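Local coordinates for extracellular solute-binding protein (Conexibacter woesei, PDB 4P98), which probably binds a small solute, perhaps a nucleoside as in PnrA-like relatives, outside the cell membrane and delivers it to an ABC transporter, at residues A[76-81]-A[254-259]; A[102-107]-A[116-121]; A[129-134]-A[296-301]; A[141-146]-A[169-174]. All coordinates share one frame; numbering follows the deposited sequence.

Contact 1: residues A[76-81]-A[254-259]; sequences FDLVVG and SYLEQI
Leu78, on the central parallel sheet of one lobe of this periplasmic-binding-protein fold, meets Tyr255 and Ile259 of a helix that covers one face of that sheet. The segments 78-81 and 254-259 run roughly antiparallel, at 150°, their axes 10.8 Å apart, and the contact between them is apolar. The leucine does most of the touching. With CG anti to the backbone N (chi1 178°), its branched end reaches out to the helix, where CD2 lies 3.8 Å from Tyr255 CB. The two side chains cross at about a right angle, and the same methyl comes obliquely to the ring. Leu256 adds a looser touch from its own CD2. One helical turn after Tyr255, Ile259 has CG1 anti to its carbonyl carbon (chi1 -73°), which carries CD1 back over the root of the leucine, 3.9 Å from Leu78 CB. Its side chain also rests on His101 of the next strand, so the helix packs on more than one strand. The tyrosine side chain runs on roughly along the direction of strand 78-81, beside Asp119 and Trp121, and its polar end is satisfied there: Tyr255 OH is hydrogen-bonded to Ser103 OG.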
loop_
_atom_site.group_PDB
_atom_site.type_symbol
_atom_site.label_atom_id
_atom_site.label_comp_id
_atom_site.label_asym_id
_atom_site.label_seq_id
_atom_site.Cartn_x
_atom_site.Cartn_y
_atom_site.Cartn_z
ATOM N N PHE A 76 9.759 19.960 16.422
ATOM C CA PHE A 76 9.512 18.539 16.225
ATOM C C PHE A 76 10.832 17.871 15.820
ATOM O O PHE A 76 11.683 18.480 15.174
ATOM C CB PHE A 76 8.392 18.289 15.208
ATOM C CG PHE A 76 7.018 18.311 15.817
ATOM C CD1 PHE A 76 6.501 19.481 16.361
ATOM C CD2 PHE A 76 6.250 17.161 15.878
ATOM C CE1 PHE A 76 5.238 19.500 16.939
ATOM C CE2 PHE A 76 4.987 17.177 16.451
ATOM C CZ PHE A 76 4.483 18.349 16.985
ATOM N N ASP A 77 11.014 16.630 16.242
ATOM C CA ASP A 77 12.255 15.885 15.989
ATOM C C ASP A 77 12.277 15.257 14.596
ATOM O O ASP A 77 13.313 15.180 13.955
ATOM C CB ASP A 77 12.384 14.785 17.025
ATOM C CG ASP A 77 12.529 15.335 18.420
ATOM O OD1 ASP A 77 13.585 15.900 18.707
ATOM O OD2 ASP A 77 11.588 15.223 19.211
ATOM N N LEU A 78 11.109 14.820 14.156
ATOM C CA LEU A 78 10.950 14.075 12.919
ATOM C C LEU A 78 9.695 14.516 12.194
ATOM O O LEU A 78 8.592 14.462 12.761
ATOM C CB LEU A 78 10.827 12.590 13.241
ATOM C CG LEU A 78 10.615 11.641 12.061
ATOM C CD1 LEU A 78 11.751 11.716 11.064
ATOM C CD2 LEU A 78 10.443 10.229 12.573
ATOM N N VAL A 79 9.862 14.921 10.939
ATOM C CA VAL A 79 8.751 15.314 10.083
ATOM C C VAL A 79 8.692 14.385 8.867
ATOM O O VAL A 79 9.609 14.343 8.038
ATOM C CB VAL A 79 8.852 16.783 9.643
ATOM C CG1 VAL A 79 7.591 17.203 8.894
ATOM C CG2 VAL A 79 9.075 17.674 10.849
ATOM N N VAL A 80 7.598 13.650 8.778
ATOM C CA VAL A 80 7.418 12.602 7.791
ATOM C C VAL A 80 6.394 13.025 6.735
ATOM O O VAL A 80 5.227 13.260 7.055
ATOM C CB VAL A 80 6.917 11.329 8.488
ATOM C CG1 VAL A 80 6.655 10.223 7.479
ATOM C CG2 VAL A 80 7.901 10.872 9.564
ATOM N N GLY A 81 6.829 13.110 5.480
ATOM C CA GLY A 81 5.928 13.345 4.364
ATOM C C GLY A 81 5.540 12.033 3.740
ATOM O O GLY A 81 6.398 11.308 3.187
ATOM N N SER A 254 12.991 2.467 12.881
ATOM C CA SER A 254 14.379 2.732 12.494
ATOM C C SER A 254 14.687 4.233 12.553
ATOM O O SER A 254 15.770 4.637 13.006
ATOM C CB SER A 254 14.674 2.169 11.102
ATOM O OG SER A 254 16.025 2.437 10.728
ATOM N N TYR A 255 13.744 5.062 12.111
ATOM C CA TYR A 255 13.897 6.515 12.258
ATOM C C TYR A 255 14.132 6.955 13.709
ATOM O O TYR A 255 14.987 7.802 13.980
ATOM C CB TYR A 255 12.657 7.253 11.724
ATOM C CG TYR A 255 12.399 7.167 10.231
ATOM C CD1 TYR A 255 13.399 6.834 9.325
ATOM C CD2 TYR A 255 11.134 7.464 9.722
ATOM C CE1 TYR A 255 13.142 6.772 7.963
ATOM C CE2 TYR A 255 10.876 7.413 8.363
ATOM C CZ TYR A 255 11.874 7.089 7.485
ATOM O OH TYR A 255 11.592 7.050 6.133
ATOM N N LEU A 256 13.363 6.406 14.640
ATOM C CA LEU A 256 13.537 6.758 16.057
ATOM C C LEU A 256 14.898 6.305 16.576
ATOM O O LEU A 256 15.587 7.043 17.290
ATOM C CB LEU A 256 12.428 6.146 16.905
ATOM C CG LEU A 256 10.984 6.548 16.630
ATOM C CD1 LEU A 256 10.104 6.126 17.796
ATOM C CD2 LEU A 256 10.816 8.033 16.354
ATOM N N GLU A 257 15.304 5.096 16.204
ATOM C CA GLU A 257 16.625 4.594 16.600
ATOM C C GLU A 257 17.768 5.437 16.040
ATOM O O GLU A 257 18.751 5.716 16.737
ATOM C CB GLU A 257 16.786 3.131 16.199
ATOM C CG GLU A 257 16.075 2.186 17.155
ATOM C CD GLU A 257 16.741 2.190 18.524
ATOM O OE1 GLU A 257 17.874 1.662 18.644
ATOM O OE2 GLU A 257 16.161 2.757 19.466
ATOM N N GLN A 258 17.634 5.844 14.789
ATOM C CA GLN A 258 18.620 6.702 14.155
ATOM C C GLN A 258 18.747 8.027 14.886
ATOM O O GLN A 258 19.854 8.500 15.131
ATOM C CB GLN A 258 18.252 6.955 12.700
ATOM C CG GLN A 258 18.468 5.776 11.789
ATOM C CD GLN A 258 17.852 6.001 10.420
ATOM O OE1 GLN A 258 18.112 7.021 9.768
ATOM N NE2 GLN A 258 17.044 5.048 9.973
ATOM N N ILE A 259 17.610 8.625 15.223
ATOM C CA ILE A 259 17.607 9.905 15.934
ATOM C C ILE A 259 18.259 9.730 17.308
ATOM O O ILE A 259 19.085 10.533 17.710
ATOM C CB ILE A 259 16.174 10.457 16.039
ATOM C CG1 ILE A 259 15.739 10.971 14.664
ATOM C CG2 ILE A 259 16.068 11.562 17.077
ATOM C CD1 ILE A 259 14.244 11.121 14.528
#

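Contact 2: residues A[102-107]-A[116-121]; sequences FSASGD and PNVDGW
Phe102 N to Asn117 O, at 3.0 Å, is the first rung of a parallel pairing between neighbouring strands 101-105 and 118-123 in the six-stranded sheet of one lobe. Asp119 N to Phe102 O, Ala104 N to Asp119 O, Trp121 N to Ala104 O and Gly106 N to Trp121 O follow in the alternating pattern of parallel strands, whose directions differ by only 24°. Ser103, Ser105, Asp119 and Trp121 share one face. There Ser105 CB sits over the indole, 3.7 Å from the centroid of its five-membered ring, a CH-pi contact; the indole reaches it because Trp121 CG lies between backbone N and carbonyl carbon (chi1 66°). On the other face Phe102 CB touches Val118 CG2 at 4.1 Å, near Ala104, under helix 84-94. Asn117 ND2 lies at the edge of the Phe102 ring, the amide turned 75° from it.

The second shell fixes these groups. Asn117 ND2 bonds to Val100 O and Ala94 O, Ser105 OG takes the N-H of Gly83, and Asp119 OD1 takes that of Arg267. Ser103 OG, besides its tyrosine partner, is bonded to a water in the indole plane, which accepts from Trp121 NE1 at 2.8 Å.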
loop_
_atom_site.group_PDB
_atom_site.type_symbol
_atom_site.label_atom_id
_atom_site.label_comp_id
_atom_site.label_asym_id
_atom_site.label_seq_id
_atom_site.Cartn_x
_atom_site.Cartn_y
_atom_site.Cartn_z
ATOM N N PHE A 102 13.872 14.466 8.625
ATOM C CA PHE A 102 12.749 14.388 7.695
ATOM C C PHE A 102 12.707 13.062 6.951
ATOM O O PHE A 102 13.746 12.434 6.733
ATOM C CB PHE A 102 12.845 15.513 6.665
ATOM C CG PHE A 102 12.807 16.898 7.265
ATOM C CD1 PHE A 102 13.954 17.491 7.768
ATOM C CD2 PHE A 102 11.617 17.611 7.305
ATOM C CE1 PHE A 102 13.915 18.762 8.325
ATOM C CE2 PHE A 102 11.571 18.889 7.850
ATOM C CZ PHE A 102 12.713 19.460 8.358
ATOM N N SER A 103 11.503 12.664 6.547
ATOM C CA SER A 103 11.301 11.490 5.700
ATOM C C SER A 103 10.452 11.852 4.499
ATOM O O SER A 103 9.487 12.614 4.615
ATOM C CB SER A 103 10.634 10.374 6.484
ATOM O OG SER A 103 10.164 9.340 5.641
ATOM N N ALA A 104 10.803 11.293 3.351
ATOM C CA ALA A 104 10.047 11.508 2.124
ATOM C C ALA A 104 9.918 10.192 1.378
ATOM O O ALA A 104 10.759 9.299 1.536
ATOM C CB ALA A 104 10.742 12.546 1.255
ATOM N N SER A 105 8.863 10.068 0.575
ATOM C CA SER A 105 8.654 8.875 -0.228
ATOM C C SER A 105 8.650 9.226 -1.688
ATOM O O SER A 105 8.354 10.357 -2.054
ATOM C CB SER A 105 7.361 8.164 0.173
ATOM O OG SER A 105 6.184 8.903 -0.168
ATOM N N GLY A 106 8.977 8.261 -2.541
ATOM C CA GLY A 106 8.972 8.529 -3.974
ATOM C C GLY A 106 9.428 7.352 -4.793
ATOM O O GLY A 106 9.260 6.206 -4.382
ATOM N N ASP A 107 10.013 7.642 -5.952
ATOM C CA ASP A 107 10.533 6.589 -6.828
ATOM C C ASP A 107 12.020 6.370 -6.538
ATOM O O ASP A 107 12.578 7.022 -5.645
ATOM C CB ASP A 107 10.230 6.886 -8.307
ATOM C CG ASP A 107 10.940 8.109 -8.844
ATOM O OD1 ASP A 107 12.010 8.495 -8.326
ATOM O OD2 ASP A 107 10.421 8.679 -9.827
ATOM N N PRO A 116 21.405 15.673 3.731
ATOM C CA PRO A 116 21.981 14.868 4.818
ATOM C C PRO A 116 21.023 14.547 5.953
ATOM O O PRO A 116 21.294 13.641 6.734
ATOM C CB PRO A 116 23.121 15.746 5.356
ATOM C CG PRO A 116 23.420 16.718 4.264
ATOM C CD PRO A 116 22.109 16.961 3.575
ATOM N N ASN A 117 19.930 15.300 6.066
ATOM C CA ASN A 117 18.969 15.100 7.136
ATOM C C ASN A 117 17.638 14.506 6.689
ATOM O O ASN A 117 16.645 14.609 7.415
ATOM C CB ASN A 117 18.731 16.408 7.915
ATOM C CG ASN A 117 18.167 17.532 7.054
ATOM O OD1 ASN A 117 18.342 17.552 5.831
ATOM N ND2 ASN A 117 17.523 18.505 7.701
ATOM N N VAL A 118 17.619 13.857 5.525
ATOM C CA VAL A 118 16.402 13.235 5.033
ATOM C C VAL A 118 16.638 11.755 4.739
ATOM O O VAL A 118 17.623 11.404 4.106
ATOM C CB VAL A 118 15.888 13.926 3.743
ATOM C CG1 VAL A 118 14.528 13.375 3.358
ATOM C CG2 VAL A 118 15.838 15.447 3.918
ATOM N N ASP A 119 15.741 10.904 5.232
ATOM C CA ASP A 119 15.657 9.499 4.821
ATOM C C ASP A 119 14.531 9.365 3.787
ATOM O O ASP A 119 13.487 10.030 3.881
ATOM C CB ASP A 119 15.335 8.592 6.025
ATOM C CG ASP A 119 16.515 8.360 6.973
ATOM O OD1 ASP A 119 17.652 8.834 6.722
ATOM O OD2 ASP A 119 16.284 7.655 7.994
ATOM N N GLY A 120 14.733 8.496 2.801
ATOM C CA GLY A 120 13.745 8.252 1.765
ATOM C C GLY A 120 13.303 6.804 1.671
ATOM O O GLY A 120 14.002 5.892 2.142
ATOM N N TRP A 121 12.138 6.581 1.069
ATOM C CA TRP A 121 11.694 5.222 0.790
ATOM C C TRP A 121 10.842 5.127 -0.461
ATOM O O TRP A 121 10.315 6.133 -0.976
ATOM C CB TRP A 121 10.986 4.595 2.002
ATOM C CG TRP A 121 9.678 5.250 2.377
ATOM C CD1 TRP A 121 9.506 6.340 3.194
ATOM C CD2 TRP A 121 8.366 4.848 1.960
ATOM N NE1 TRP A 121 8.164 6.636 3.302
ATOM C CE2 TRP A 121 7.449 5.743 2.541
ATOM C CE3 TRP A 121 7.880 3.825 1.132
ATOM C CZ2 TRP A 121 6.063 5.646 2.329
ATOM C CZ3 TRP A 121 6.495 3.725 0.932
ATOM C CH2 TRP A 121 5.609 4.631 1.531
HETATM O O HOH W 1 7.712 9.207 4.434
#

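Contact 3: residues A[129-134]-A[296-301]; sequences GYLDGF and ARVDAL
Leu301 CD2 lies over one face of the Phe134 ring, 3.9 Å from its centroid and 16° off the normal, a CH-pi contact that sits at the middle of this helix-helix packing. The two side chains come from opposite directions, and the methyl is displaced from the ring centre toward the rim, with CG and CD1 the nearest ring atoms. Phe134 extends across the gap because its CG is anti to the backbone N (chi1 -175°); the far part of the ring reaches the helix backbone, CE1 lying 3.9 Å from Arg297 O. The other methyl of the leucine, CD1, meets the Tyr130 ring at its edge, 4.0 Å from CE2, so the two methyls of one leucine meet two aromatic rings in different ways, one over a face and one at an edge. Beside this, Leu131 CD1 nestles against Val298 CG1 at 3.7 Å, the two side chains crossing at about a right angle. Val298 CG2 also comes to the edge of the Phe134 ring.

Segments 129-134 and 296-301 run at 141° with their axes 11.5 Å apart. Arg297 directs its guanidinium away, to a salt bridge with Asp293. Tyr130 and Phe134 also pack on helix 154-170, so helix 125-137 touches both that helix and the C-terminal helix 294-307.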
loop_
_atom_site.group_PDB
_atom_site.type_symbol
_atom_site.label_atom_id
_atom_site.label_comp_id
_atom_site.label_asym_id
_atom_site.label_seq_id
_atom_site.Cartn_x
_atom_site.Cartn_y
_atom_site.Cartn_z
ATOM N N GLY A 129 0.302 -5.808 -6.611
ATOM C CA GLY A 129 -0.471 -6.589 -7.563
ATOM C C GLY A 129 -0.102 -8.060 -7.512
ATOM O O GLY A 129 -0.975 -8.926 -7.430
ATOM N N TYR A 130 1.204 -8.332 -7.527
ATOM C CA TYR A 130 1.688 -9.708 -7.506
ATOM C C TYR A 130 1.169 -10.481 -6.292
ATOM O O TYR A 130 0.718 -11.607 -6.437
ATOM C CB TYR A 130 3.216 -9.762 -7.581
ATOM C CG TYR A 130 3.742 -11.143 -7.897
ATOM C CD1 TYR A 130 3.948 -11.539 -9.214
ATOM C CD2 TYR A 130 4.010 -12.054 -6.883
ATOM C CE1 TYR A 130 4.435 -12.798 -9.513
ATOM C CE2 TYR A 130 4.505 -13.326 -7.174
ATOM C CZ TYR A 130 4.713 -13.687 -8.488
ATOM O OH TYR A 130 5.175 -14.949 -8.796
ATOM N N LEU A 131 1.208 -9.878 -5.108
ATOM C CA LEU A 131 0.723 -10.545 -3.912
ATOM C C LEU A 131 -0.791 -10.808 -3.973
ATOM O O LEU A 131 -1.263 -11.872 -3.560
ATOM C CB LEU A 131 1.088 -9.750 -2.662
ATOM C CG LEU A 131 0.646 -10.343 -1.333
ATOM C CD1 LEU A 131 1.194 -11.762 -1.152
ATOM C CD2 LEU A 131 1.059 -9.445 -0.194
ATOM N N ASP A 132 -1.554 -9.853 -4.485
ATOM C CA ASP A 132 -2.999 -10.064 -4.659
ATOM C C ASP A 132 -3.291 -11.246 -5.568
ATOM O O ASP A 132 -4.118 -12.111 -5.239
ATOM C CB ASP A 132 -3.660 -8.830 -5.274
ATOM C CG ASP A 132 -3.643 -7.655 -4.367
ATOM O OD1 ASP A 132 -3.673 -7.834 -3.132
ATOM O OD2 ASP A 132 -3.617 -6.529 -4.906
ATOM N N GLY A 133 -2.613 -11.279 -6.712
ATOM C CA GLY A 133 -2.776 -12.336 -7.695
ATOM C C GLY A 133 -2.327 -13.688 -7.166
ATOM O O GLY A 133 -2.968 -14.711 -7.422
ATOM N N PHE A 134 -1.230 -13.691 -6.417
ATOM C CA PHE A 134 -0.740 -14.912 -5.795
ATOM C C PHE A 134 -1.722 -15.463 -4.760
ATOM O O PHE A 134 -1.942 -16.670 -4.705
ATOM C CB PHE A 134 0.626 -14.680 -5.158
ATOM C CG PHE A 134 1.243 -15.928 -4.594
ATOM C CD1 PHE A 134 1.029 -16.284 -3.279
ATOM C CD2 PHE A 134 2.024 -16.748 -5.394
ATOM C CE1 PHE A 134 1.594 -17.446 -2.757
ATOM C CE2 PHE A 134 2.589 -17.910 -4.884
ATOM C CZ PHE A 134 2.374 -18.252 -3.566
ATOM N N ALA A 296 1.249 -19.138 5.489
ATOM C CA ALA A 296 2.494 -19.888 5.316
ATOM C C ALA A 296 2.945 -19.840 3.861
ATOM O O ALA A 296 4.127 -19.679 3.582
ATOM C CB ALA A 296 2.333 -21.340 5.784
ATOM N N ARG A 297 2.004 -19.958 2.931
ATOM C CA ARG A 297 2.334 -19.885 1.515
ATOM C C ARG A 297 2.888 -18.516 1.104
ATOM O O ARG A 297 3.805 -18.425 0.291
ATOM C CB ARG A 297 1.126 -20.207 0.654
ATOM C CG ARG A 297 0.555 -21.595 0.856
ATOM C CD ARG A 297 -0.355 -21.947 -0.290
ATOM N NE ARG A 297 -1.322 -22.976 0.071
ATOM C CZ ARG A 297 -2.126 -23.574 -0.799
ATOM N NH1 ARG A 297 -2.088 -23.249 -2.084
ATOM N NH2 ARG A 297 -2.977 -24.505 -0.378
ATOM N N VAL A 298 2.315 -17.456 1.657
ATOM C CA VAL A 298 2.780 -16.097 1.380
ATOM C C VAL A 298 4.150 -15.845 2.020
ATOM O O VAL A 298 5.033 -15.212 1.413
ATOM C CB VAL A 298 1.745 -15.071 1.872
ATOM C CG1 VAL A 298 2.315 -13.661 1.877
ATOM C CG2 VAL A 298 0.497 -15.164 1.002
ATOM N N ASP A 299 4.315 -16.329 3.245
ATOM C CA ASP A 299 5.604 -16.282 3.926
ATOM C C ASP A 299 6.693 -16.973 3.101
ATOM O O ASP A 299 7.802 -16.451 2.988
ATOM C CB ASP A 299 5.523 -16.926 5.325
ATOM C CG ASP A 299 4.636 -16.148 6.300
ATOM O OD1 ASP A 299 4.301 -14.977 6.040
ATOM O OD2 ASP A 299 4.276 -16.719 7.349
ATOM N N ALA A 300 6.388 -18.131 2.519
ATOM C CA ALA A 300 7.377 -18.852 1.711
ATOM C C ALA A 300 7.695 -18.084 0.432
ATOM O O ALA A 300 8.848 -18.020 0.011
ATOM C CB ALA A 300 6.900 -20.264 1.387
ATOM N N LEU A 301 6.671 -17.489 -0.180
ATOM C CA LEU A 301 6.884 -16.626 -1.351
ATOM C C LEU A 301 7.846 -15.484 -1.026
ATOM O O LEU A 301 8.749 -15.184 -1.819
ATOM C CB LEU A 301 5.545 -16.061 -1.873
ATOM C CG LEU A 301 5.621 -14.883 -2.852
ATOM C CD1 LEU A 301 6.198 -15.323 -4.188
ATOM C CD2 LEU A 301 4.257 -14.232 -3.040
#

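Contact 4: residues A[141-146]-A[169-174]; sequences GVEKVG and AANPRA
Val142 O and Asn171 ND2 are 3.6 Å apart and are joined through a water that lies 2.7 Å from Val142 O, to which it can donate, and accepts from Asn171 ND2 at 2.9 Å. The valine side chain itself turns elsewhere, to Leu204. Next in sequence, Glu143 provides most of the contact from its side. Its chain bends at chi2 (-47°), folding the carboxylate back across the asparagine at about a right angle, with the carboxylate and amide planes 56° apart. Asn171 ND2 gives OE2 a weak hydrogen bond, long at 3.5 Å but nearly straight at 162°. The other oxygen, Glu143 OE1, lies 3.8 Å from Arg173 CB, while the guanidinium of that arginine leads away from the contact.

These residues belong to a beta-alpha-beta unit in the second lobe: strand 144-149, helix 154-170 and strand 175-180, the two strands being parallel neighbours. Asn171, the first residue to leave the helix, starts a type I turn that ends at Ala174. Its CG is anti to the backbone N, and OD1 accepts weak hydrogen bonds from the backbone N-H groups of Arg173 and Ala174, so the amide is tied into the turn by its oxygen while its nitrogen faces Val142 and Glu143.

The backbone of Glu143 comes close as well, with Ala174 CA 3.3 Å from Glu143 O. Glu143 already pairs through its backbone with Ser175, and two residues on Val145 bonds to Ser175 and Glu177, its side chain, like that of Ala174, packing on Leu167 of the helix.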
loop_
_atom_site.group_PDB
_atom_site.type_symbol
_atom_site.label_atom_id
_atom_site.label_comp_id
_atom_site.label_asym_id
_atom_site.label_seq_id
_atom_site.Cartn_x
_atom_site.Cartn_y
_atom_site.Cartn_z
ATOM N N GLY A 141 -10.916 -23.796 -5.172
ATOM C CA GLY A 141 -12.095 -23.796 -6.031
ATOM C C GLY A 141 -12.351 -22.501 -6.785
ATOM O O GLY A 141 -13.448 -22.274 -7.255
ATOM N N VAL A 142 -11.338 -21.658 -6.921
ATOM C CA VAL A 142 -11.495 -20.388 -7.629
ATOM C C VAL A 142 -10.773 -20.495 -8.956
ATOM O O VAL A 142 -9.548 -20.418 -9.010
ATOM C CB VAL A 142 -10.950 -19.217 -6.793
ATOM C CG1 VAL A 142 -11.035 -17.908 -7.573
ATOM C CG2 VAL A 142 -11.696 -19.118 -5.474
ATOM N N GLU A 143 -11.518 -20.702 -10.037
ATOM C CA GLU A 143 -10.890 -20.877 -11.340
ATOM C C GLU A 143 -11.062 -19.668 -12.249
ATOM O O GLU A 143 -10.388 -19.583 -13.276
ATOM C CB GLU A 143 -11.375 -22.173 -12.044
ATOM C CG GLU A 143 -10.873 -23.503 -11.434
ATOM C CD GLU A 143 -9.360 -23.566 -11.120
ATOM O OE1 GLU A 143 -8.496 -23.434 -12.028
ATOM O OE2 GLU A 143 -9.027 -23.794 -9.935
ATOM N N LYS A 144 -11.934 -18.732 -11.856
ATOM C CA LYS A 144 -12.207 -17.513 -12.628
ATOM C C LYS A 144 -12.072 -16.297 -11.710
ATOM O O LYS A 144 -12.746 -16.214 -10.690
ATOM C CB LYS A 144 -13.621 -17.558 -13.224
ATOM C CG LYS A 144 -13.820 -18.634 -14.279
ATOM C CD LYS A 144 -15.139 -18.484 -15.038
ATOM C CE LYS A 144 -15.234 -19.519 -16.154
ATOM N NZ LYS A 144 -16.546 -19.478 -16.851
ATOM N N VAL A 145 -11.200 -15.363 -12.085
ATOM C CA VAL A 145 -10.863 -14.217 -11.248
ATOM C C VAL A 145 -11.125 -12.948 -12.043
ATOM O O VAL A 145 -10.786 -12.862 -13.232
ATOM C CB VAL A 145 -9.372 -14.226 -10.832
ATOM C CG1 VAL A 145 -9.017 -12.968 -10.030
ATOM C CG2 VAL A 145 -9.051 -15.481 -10.033
ATOM N N GLY A 146 -11.722 -11.965 -11.372
ATOM C CA GLY A 146 -12.018 -10.674 -11.996
ATOM C C GLY A 146 -11.363 -9.568 -11.203
ATOM O O GLY A 146 -11.342 -9.621 -9.977
ATOM N N ALA A 169 1.393 -17.634 -11.537
ATOM C CA ALA A 169 2.386 -18.366 -10.757
ATOM C C ALA A 169 1.720 -19.348 -9.801
ATOM O O ALA A 169 2.110 -20.507 -9.733
ATOM C CB ALA A 169 3.291 -17.408 -9.993
ATOM N N ALA A 170 0.712 -18.892 -9.070
ATOM C CA ALA A 170 0.064 -19.735 -8.076
ATOM C C ALA A 170 -0.973 -20.689 -8.673
ATOM O O ALA A 170 -1.221 -21.756 -8.110
ATOM C CB ALA A 170 -0.563 -18.891 -6.985
ATOM N N ASN A 171 -1.590 -20.302 -9.787
ATOM C CA ASN A 171 -2.611 -21.131 -10.424
ATOM C C ASN A 171 -2.640 -20.880 -11.919
ATOM O O ASN A 171 -3.456 -20.085 -12.407
ATOM C CB ASN A 171 -3.987 -20.853 -9.800
ATOM C CG ASN A 171 -5.069 -21.786 -10.312
ATOM O OD1 ASN A 171 -4.855 -22.590 -11.227
ATOM N ND2 ASN A 171 -6.248 -21.682 -9.717
ATOM N N PRO A 172 -1.764 -21.564 -12.667
ATOM C CA PRO A 172 -1.689 -21.301 -14.101
ATOM C C PRO A 172 -2.935 -21.713 -14.881
ATOM O O PRO A 172 -3.067 -21.335 -16.044
ATOM C CB PRO A 172 -0.465 -22.114 -14.552
ATOM C CG PRO A 172 -0.266 -23.147 -13.500
ATOM C CD PRO A 172 -0.754 -22.551 -12.224
ATOM N N ARG A 173 -3.827 -22.480 -14.249
ATOM C CA ARG A 173 -5.088 -22.901 -14.869
ATOM C C ARG A 173 -6.212 -21.867 -14.730
ATOM O O ARG A 173 -7.187 -21.931 -15.471
ATOM C CB ARG A 173 -5.548 -24.237 -14.276
ATOM C CG ARG A 173 -4.723 -25.433 -14.737
ATOM C CD ARG A 173 -5.225 -25.961 -16.076
ATOM N NE ARG A 173 -4.397 -27.050 -16.598
ATOM C CZ ARG A 173 -4.710 -27.810 -17.649
ATOM N NH1 ARG A 173 -5.847 -27.625 -18.315
ATOM N NH2 ARG A 173 -3.879 -28.772 -18.037
ATOM N N ALA A 174 -6.087 -20.929 -13.793
ATOM C CA ALA A 174 -7.143 -19.931 -13.576
ATOM C C ALA A 174 -7.273 -18.983 -14.760
ATOM O O ALA A 174 -6.291 -18.682 -15.436
ATOM C CB ALA A 174 -6.890 -19.146 -12.309
HETATM O O HOH W 2 -7.238 -19.733 -7.790
#

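From the N terminus, the first of these segments is 76-81 on strand 78-82; it opens a loop that closes 173 residues on, at segment 254-259 of helix 249-261, in contact 1. Contact 2 is nested inside that loop and closes a short one, pairing two successive strands; it touches contact 1 in the same lobe. The chain then runs through helix 125-137, which opens contact 3 and is met by the C-terminal helix 294-307, so contact 3 crosses contact 1. Contact 4 is nested inside both of these loops, closing a beta-alpha-beta unit of the other lobe. Contacts 3 and 4 touch through Tyr130 and Ala169, whereas the centres of contacts 1 and 4 are about 43 Å apart.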